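Local coordinates for protein proteolytically activated form of PPO4 Tyrosinase (Agaricus bisporus var. bisporus H97, PDB 4OUA) that uses a pair of copper ions to hydroxylate monophenols and oxidise the resulting o-diphenols to o-quinones, the first step of melanin synthesis, at residues 165-170 and 186-191; 291-297 and 365-370. All coordinates share one frame; numbering follows the deposited sequence.

Contact 1: residues 165-170 and 186-191; sequences ILRYSF and WKTTVR
S169 and T188 form a single antiparallel bridge of the non-hydrogen-bonded kind, their CA atoms 4.4 Å apart. The evidence is the pair of backbone bonds flanking it: T189 N gives to Y168 O at 3.0 Å, and F170 N gives to K187 O at 3.2 Å. Both segments are otherwise irregular, within the long loop between strand 158-162 and helix 201-224. A third bond comes from a side chain. T189 places OG1 between its backbone N and carbonyl carbon (chi1 58°), where it accepts Y168 N at 2.9 Å with an N-H...O angle of 156°. The other branch, T189 CG2, meets F170 CE1 at 3.7 Å, obliquely to the ring, whose edge takes K187 O in its plane. On the other side of the bridge, R167 lays CD beside T188 OG1 at 3.5 Å, its guanidinium salt-bridged to E199.

R191 reaches back with an extended chain and sets its guanidinium against the I165 and L166 peptides. R191 NH2 meets I165 O at 2.7 Å, the oxygen at the edge of the guanidinium, but the bond is bent to 119° and weak; L166 O lies over a face and is not hydrogen-bonded. Its strongest polar partner lies outside: D275 makes a salt bridge to NH2, while I143 O accepts from NH1. A leucine in place of R191 would probably leave D275 without its countercharge and the I165 and I143 carbonyls short of a donor. The R191 side chain lies about 10 Å from that of H254, a copper ligand. Through the salt bridge and the carbonyl contacts, a buried cation ties these loop segments together.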
loop_
_atom_site.group_PDB
_atom_site.type_symbol
_atom_site.label_atom_id
_atom_site.label_comp_id
_atom_site.label_asym_id
_atom_site.label_seq_id
_atom_site.Cartn_x
_atom_site.Cartn_y
_atom_site.Cartn_z
ATOM N N ILE A 165 13.661 3.275 2.787
ATOM C CA ILE A 165 12.458 2.597 3.258
ATOM C C ILE A 165 12.053 3.057 4.657
ATOM O O ILE A 165 10.874 3.026 5.010
ATOM C CB ILE A 165 12.648 1.065 3.263
ATOM C CG1 ILE A 165 12.972 0.567 1.854
ATOM C CG2 ILE A 165 11.409 0.371 3.798
ATOM C CD1 ILE A 165 13.120 -0.935 1.756
ATOM N N LEU A 166 13.030 3.490 5.448
ATOM C CA LEU A 166 12.767 3.917 6.818
ATOM C C LEU A 166 11.876 5.155 6.889
ATOM O O LEU A 166 10.920 5.199 7.661
ATOM C CB LEU A 166 14.080 4.188 7.556
ATOM C CG LEU A 166 14.968 2.978 7.853
ATOM C CD1 LEU A 166 16.116 3.372 8.764
ATOM C CD2 LEU A 166 14.159 1.849 8.468
ATOM N N ARG A 167 12.187 6.160 6.079
ATOM C CA ARG A 167 11.492 7.437 6.169
ATOM C C ARG A 167 11.596 8.241 4.878
ATOM O O ARG A 167 12.527 8.056 4.097
ATOM C CB ARG A 167 12.061 8.256 7.329
ATOM C CG ARG A 167 13.527 8.625 7.139
ATOM C CD ARG A 167 14.129 9.234 8.391
ATOM N NE ARG A 167 14.145 8.294 9.508
ATOM C CZ ARG A 167 15.123 7.426 9.746
ATOM N NH1 ARG A 167 16.173 7.365 8.937
ATOM N NH2 ARG A 167 15.050 6.613 10.792
ATOM N N TYR A 168 10.634 9.131 4.662
ATOM C CA TYR A 168 10.715 10.088 3.564
ATOM C C TYR A 168 11.113 11.461 4.090
ATOM O O TYR A 168 10.621 11.903 5.129
ATOM C CB TYR A 168 9.387 10.183 2.812
ATOM C CG TYR A 168 9.333 11.339 1.838
ATOM C CD1 TYR A 168 10.100 11.331 0.680
ATOM C CD2 TYR A 168 8.523 12.439 2.078
ATOM C CE1 TYR A 168 10.060 12.387 -0.213
ATOM C CE2 TYR A 168 8.475 13.500 1.191
ATOM C CZ TYR A 168 9.245 13.467 0.046
ATOM O OH TYR A 168 9.203 14.519 -0.840
ATOM N N SER A 169 12.008 12.130 3.372
ATOM C CA SER A 169 12.432 13.471 3.748
ATOM C C SER A 169 11.711 14.511 2.900
ATOM O O SER A 169 11.892 14.561 1.685
ATOM C CB SER A 169 13.947 13.625 3.598
ATOM O OG SER A 169 14.643 12.696 4.412
ATOM N N PHE A 170 10.887 15.333 3.543
ATOM C CA PHE A 170 10.166 16.385 2.839
ATOM C C PHE A 170 11.127 17.455 2.328
ATOM O O PHE A 170 12.072 17.837 3.019
ATOM C CB PHE A 170 9.108 17.018 3.746
ATOM C CG PHE A 170 7.963 16.102 4.076
ATOM C CD1 PHE A 170 8.011 15.281 5.190
ATOM C CD2 PHE A 170 6.835 16.066 3.273
ATOM C CE1 PHE A 170 6.957 14.440 5.495
ATOM C CE2 PHE A 170 5.778 15.227 3.572
ATOM C CZ PHE A 170 5.839 14.412 4.684
ATOM N N TRP A 186 8.238 18.662 11.617
ATOM C CA TRP A 186 8.865 17.363 11.388
ATOM C C TRP A 186 9.486 17.296 9.997
ATOM O O TRP A 186 8.781 17.219 8.992
ATOM C CB TRP A 186 7.854 16.230 11.571
ATOM C CG TRP A 186 7.955 15.553 12.908
ATOM C CD1 TRP A 186 9.064 15.465 13.700
ATOM C CD2 TRP A 186 6.905 14.880 13.613
ATOM N NE1 TRP A 186 8.771 14.774 14.851
ATOM C CE2 TRP A 186 7.450 14.404 14.823
ATOM C CE3 TRP A 186 5.556 14.630 13.339
ATOM C CZ2 TRP A 186 6.697 13.694 15.755
ATOM C CZ3 TRP A 186 4.810 13.925 14.267
ATOM C CH2 TRP A 186 5.383 13.465 15.459
ATOM N N LYS A 187 10.813 17.322 9.953
ATOM C CA LYS A 187 11.543 17.357 8.692
ATOM C C LYS A 187 11.343 16.071 7.892
ATOM O O LYS A 187 11.187 16.109 6.672
ATOM C CB LYS A 187 13.031 17.603 8.953
ATOM C CG LYS A 187 13.300 18.804 9.855
ATOM C CD LYS A 187 14.786 19.107 9.969
ATOM C CE LYS A 187 15.355 19.608 8.650
ATOM N NZ LYS A 187 14.787 20.928 8.258
ATOM N N THR A 188 11.347 14.934 8.580
ATOM C CA THR A 188 11.095 13.657 7.924
ATOM C C THR A 188 9.912 12.957 8.574
ATOM O O THR A 188 9.468 13.345 9.654
ATOM C CB THR A 188 12.326 12.727 7.978
ATOM O OG1 THR A 188 12.400 12.093 9.262
ATOM C CG2 THR A 188 13.607 13.509 7.722
ATOM N N THR A 189 9.397 11.928 7.909
ATOM C CA THR A 189 8.356 11.092 8.496
ATOM C C THR A 189 8.889 10.349 9.722
ATOM O O THR A 189 10.062 9.982 9.777
ATOM C CB THR A 189 7.803 10.086 7.473
ATOM O OG1 THR A 189 8.868 9.270 6.970
ATOM C CG2 THR A 189 7.149 10.825 6.310
ATOM N N VAL A 190 8.027 10.137 10.711
ATOM C CA VAL A 190 8.461 9.537 11.969
ATOM C C VAL A 190 7.577 8.377 12.414
ATOM O O VAL A 190 6.352 8.438 12.313
ATOM C CB VAL A 190 8.506 10.586 13.090
ATOM C CG1 VAL A 190 8.623 9.908 14.442
ATOM C CG2 VAL A 190 9.669 11.540 12.865
ATOM N N ARG A 191 8.214 7.321 12.913
ATOM C CA ARG A 191 7.506 6.141 13.398
ATOM C C ARG A 191 7.591 6.014 14.917
ATOM O O ARG A 191 8.683 6.030 15.487
ATOM C CB ARG A 191 8.065 4.876 12.744
ATOM C CG ARG A 191 7.876 4.812 11.240
ATOM C CD ARG A 191 8.593 3.610 10.648
ATOM N NE ARG A 191 8.572 3.632 9.188
ATOM C CZ ARG A 191 9.263 2.799 8.416
ATOM N NH1 ARG A 191 10.038 1.871 8.962
ATOM N NH2 ARG A 191 9.182 2.897 7.096
#

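Contact 2: residues 291-297 and 365-370; sequences LWQALYP and VRDYIN
A294 O, near the end of helix 277-295, is approached by three carbons of R366: CA, in a CA-H...O contact of 3.4 Å with 124° at the hydrogen, and then CB and CG of the side chain. The neighbouring carbonyl, L295 O, lies 3.3 Å from R366 CD and near the plane of the guanidinium, at its edge. R366 comes alongside these carbonyls because its CG stands anti to the backbone N (chi1 176°); a bend at chi3 then brings R366 NH1 within 4.1 Å of P297 CG, the two side chains crossing at about a right angle. NH2 is engaged by a long, weak ion pair with D363.

The helix axes of 291-295 and 365-370 approach to 8.6 Å and cross at -130°, an oblique helix-helix packing with the chains running in broadly opposed directions. Helix 277-295 carries the copper ligand H282 and belongs to the helical bundle that houses the two metals in tyrosinases; helix 362-377 lies across its C-terminal end. A294 sits in the interface: its small CB points at the other helix and meets I369 CG1 at 3.5 Å, with V365 CG1 on it as well.

I369 uses both branches: CG1 goes to the alanine methyl, while I369 CG2, anti to the backbone N, also touches L291 CD2 at 3.7 Å. The L295 and N370 side chains cross at about a right angle, L295 CD2 meeting both N370 CB and N370 OD1 at 3.6 Å. Beyond the two helices, I369 also rests on F354.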
loop_
_atom_site.group_PDB
_atom_site.type_symbol
_atom_site.label_atom_id
_atom_site.label_comp_id
_atom_site.label_asym_id
_atom_site.label_seq_id
_atom_site.Cartn_x
_atom_site.Cartn_y
_atom_site.Cartn_z
ATOM N N LEU A 291 -7.036 -13.054 -1.334
ATOM C CA LEU A 291 -7.277 -14.294 -0.603
ATOM C C LEU A 291 -8.753 -14.449 -0.256
ATOM O O LEU A 291 -9.327 -15.530 -0.395
ATOM C CB LEU A 291 -6.435 -14.343 0.672
ATOM C CG LEU A 291 -4.933 -14.574 0.503
ATOM C CD1 LEU A 291 -4.249 -14.639 1.860
ATOM C CD2 LEU A 291 -4.672 -15.844 -0.288
ATOM N N TRP A 292 -9.357 -13.357 0.199
ATOM C CA TRP A 292 -10.772 -13.347 0.547
ATOM C C TRP A 292 -11.635 -13.658 -0.672
ATOM O O TRP A 292 -12.645 -14.353 -0.563
ATOM C CB TRP A 292 -11.159 -11.995 1.149
ATOM C CG TRP A 292 -12.624 -11.828 1.372
ATOM C CD1 TRP A 292 -13.331 -12.180 2.485
ATOM C CD2 TRP A 292 -13.569 -11.256 0.461
ATOM N NE1 TRP A 292 -14.659 -11.865 2.321
ATOM C CE2 TRP A 292 -14.831 -11.298 1.088
ATOM C CE3 TRP A 292 -13.471 -10.716 -0.825
ATOM C CZ2 TRP A 292 -15.985 -10.819 0.471
ATOM C CZ3 TRP A 292 -14.617 -10.240 -1.434
ATOM C CH2 TRP A 292 -15.858 -10.295 -0.786
ATOM N N GLN A 293 -11.229 -13.145 -1.830
ATOM C CA GLN A 293 -11.933 -13.421 -3.080
ATOM C C GLN A 293 -11.950 -14.915 -3.383
ATOM O O GLN A 293 -12.909 -15.428 -3.957
ATOM C CB GLN A 293 -11.290 -12.664 -4.245
ATOM C CG GLN A 293 -11.487 -11.159 -4.213
ATOM C CD GLN A 293 -10.748 -10.458 -5.335
ATOM O OE1 GLN A 293 -9.994 -9.511 -5.103
ATOM N NE2 GLN A 293 -10.957 -10.921 -6.563
ATOM N N ALA A 294 -10.884 -15.606 -2.995
ATOM C CA ALA A 294 -10.777 -17.040 -3.226
ATOM C C ALA A 294 -11.796 -17.806 -2.386
ATOM O O ALA A 294 -12.323 -18.832 -2.816
ATOM C CB ALA A 294 -9.369 -17.521 -2.922
ATOM N N LEU A 295 -12.074 -17.299 -1.189
ATOM C CA LEU A 295 -13.028 -17.942 -0.293
ATOM C C LEU A 295 -14.462 -17.541 -0.619
ATOM O O LEU A 295 -15.377 -18.357 -0.524
ATOM C CB LEU A 295 -12.713 -17.599 1.166
ATOM C CG LEU A 295 -11.363 -18.067 1.714
ATOM C CD1 LEU A 295 -11.238 -17.714 3.189
ATOM C CD2 LEU A 295 -11.175 -19.561 1.498
ATOM N N TYR A 296 -14.651 -16.284 -1.008
ATOM C CA TYR A 296 -15.988 -15.757 -1.260
ATOM C C TYR A 296 -16.162 -15.248 -2.687
ATOM O O TYR A 296 -16.385 -14.056 -2.897
ATOM C CB TYR A 296 -16.308 -14.631 -0.276
ATOM C CG TYR A 296 -16.414 -15.084 1.161
ATOM C CD1 TYR A 296 -17.589 -15.642 1.647
ATOM C CD2 TYR A 296 -15.344 -14.948 2.034
ATOM C CE1 TYR A 296 -17.693 -16.056 2.959
ATOM C CE2 TYR A 296 -15.439 -15.359 3.349
ATOM C CZ TYR A 296 -16.616 -15.913 3.806
ATOM O OH TYR A 296 -16.716 -16.323 5.116
ATOM N N PRO A 297 -16.072 -16.153 -3.673
ATOM C CA PRO A 297 -16.258 -15.762 -5.073
ATOM C C PRO A 297 -17.685 -15.299 -5.342
ATOM O O PRO A 297 -18.625 -15.842 -4.762
ATOM C CB PRO A 297 -15.943 -17.049 -5.840
ATOM C CG PRO A 297 -16.240 -18.139 -4.874
ATOM C CD PRO A 297 -15.856 -17.602 -3.526
ATOM N N VAL A 365 -9.546 -23.903 -5.938
ATOM C CA VAL A 365 -8.853 -22.744 -5.393
ATOM C C VAL A 365 -9.368 -22.400 -3.998
ATOM O O VAL A 365 -8.585 -22.109 -3.094
ATOM C CB VAL A 365 -9.005 -21.513 -6.311
ATOM C CG1 VAL A 365 -8.457 -20.266 -5.631
ATOM C CG2 VAL A 365 -8.307 -21.753 -7.641
ATOM N N ARG A 366 -10.686 -22.443 -3.828
ATOM C CA ARG A 366 -11.303 -22.111 -2.549
ATOM C C ARG A 366 -10.876 -23.080 -1.450
ATOM O O ARG A 366 -10.796 -22.707 -0.280
ATOM C CB ARG A 366 -12.828 -22.097 -2.676
ATOM C CG ARG A 366 -13.557 -21.857 -1.360
ATOM C CD ARG A 366 -15.018 -21.490 -1.587
ATOM N NE ARG A 366 -15.756 -22.536 -2.291
ATOM C CZ ARG A 366 -17.000 -22.398 -2.738
ATOM N NH1 ARG A 366 -17.647 -21.253 -2.561
ATOM N NH2 ARG A 366 -17.598 -23.401 -3.368
ATOM N N ASP A 367 -10.599 -24.323 -1.831
ATOM C CA ASP A 367 -10.176 -25.333 -0.871
ATOM C C ASP A 367 -8.687 -25.214 -0.569
ATOM O O ASP A 367 -8.257 -25.423 0.567
ATOM C CB ASP A 367 -10.501 -26.736 -1.386
ATOM C CG ASP A 367 -11.993 -26.984 -1.496
ATOM O OD1 ASP A 367 -12.757 -26.360 -0.729
ATOM O OD2 ASP A 367 -12.402 -27.803 -2.346
ATOM N N TYR A 368 -7.905 -24.875 -1.589
ATOM C CA TYR A 368 -6.467 -24.698 -1.425
ATOM C C TYR A 368 -6.163 -23.475 -0.570
ATOM O O TYR A 368 -5.367 -23.537 0.367
ATOM C CB TYR A 368 -5.782 -24.571 -2.784
ATOM C CG TYR A 368 -4.284 -24.380 -2.699
ATOM C CD1 TYR A 368 -3.433 -25.472 -2.590
ATOM C CD2 TYR A 368 -3.721 -23.110 -2.732
ATOM C CE1 TYR A 368 -2.066 -25.306 -2.512
ATOM C CE2 TYR A 368 -2.354 -22.935 -2.656
ATOM C CZ TYR A 368 -1.530 -24.037 -2.546
ATOM O OH TYR A 368 -0.166 -23.874 -2.469
ATOM N N ILE A 369 -6.805 -22.361 -0.904
ATOM C CA ILE A 369 -6.591 -21.111 -0.189
ATOM C C ILE A 369 -7.088 -21.203 1.248
ATOM O O ILE A 369 -6.461 -20.672 2.166
ATOM C CB ILE A 369 -7.289 -19.937 -0.898
ATOM C CG1 ILE A 369 -6.730 -19.770 -2.311
ATOM C CG2 ILE A 369 -7.108 -18.654 -0.108
ATOM C CD1 ILE A 369 -5.238 -19.531 -2.344
ATOM N N ASN A 370 -8.215 -21.881 1.440
ATOM C CA ASN A 370 -8.775 -22.064 2.774
ATOM C C ASN A 370 -7.809 -22.817 3.683
ATOM O O ASN A 370 -7.600 -22.432 4.832
ATOM C CB ASN A 370 -10.111 -22.803 2.700
ATOM C CG ASN A 370 -10.884 -22.734 4.001
ATOM O OD1 ASN A 370 -11.728 -21.857 4.186
ATOM N ND2 ASN A 370 -10.598 -23.656 4.913
#

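How the contacts relate
The two contacts lie on opposite sides of the chain's centre, their own centres 37 Å apart and their nearest atoms about 22 Å, and they share no helix or loop. Contact 1 is the more buried, with seven of eleven touching residues enclosed against four of eight in contact 2. Their chemistry follows the elements joined. Irregular loop segments in contact 1 bring peptide groups that are paired by backbone bonds, a threonine hydroxyl and an arginine. The helices of contact 2 mostly satisfy their own backbones, so they meet through aliphatic carbons and a CA-H...O contact. Contact 1 flanks the copper region; contact 2 is away from the annotated sites.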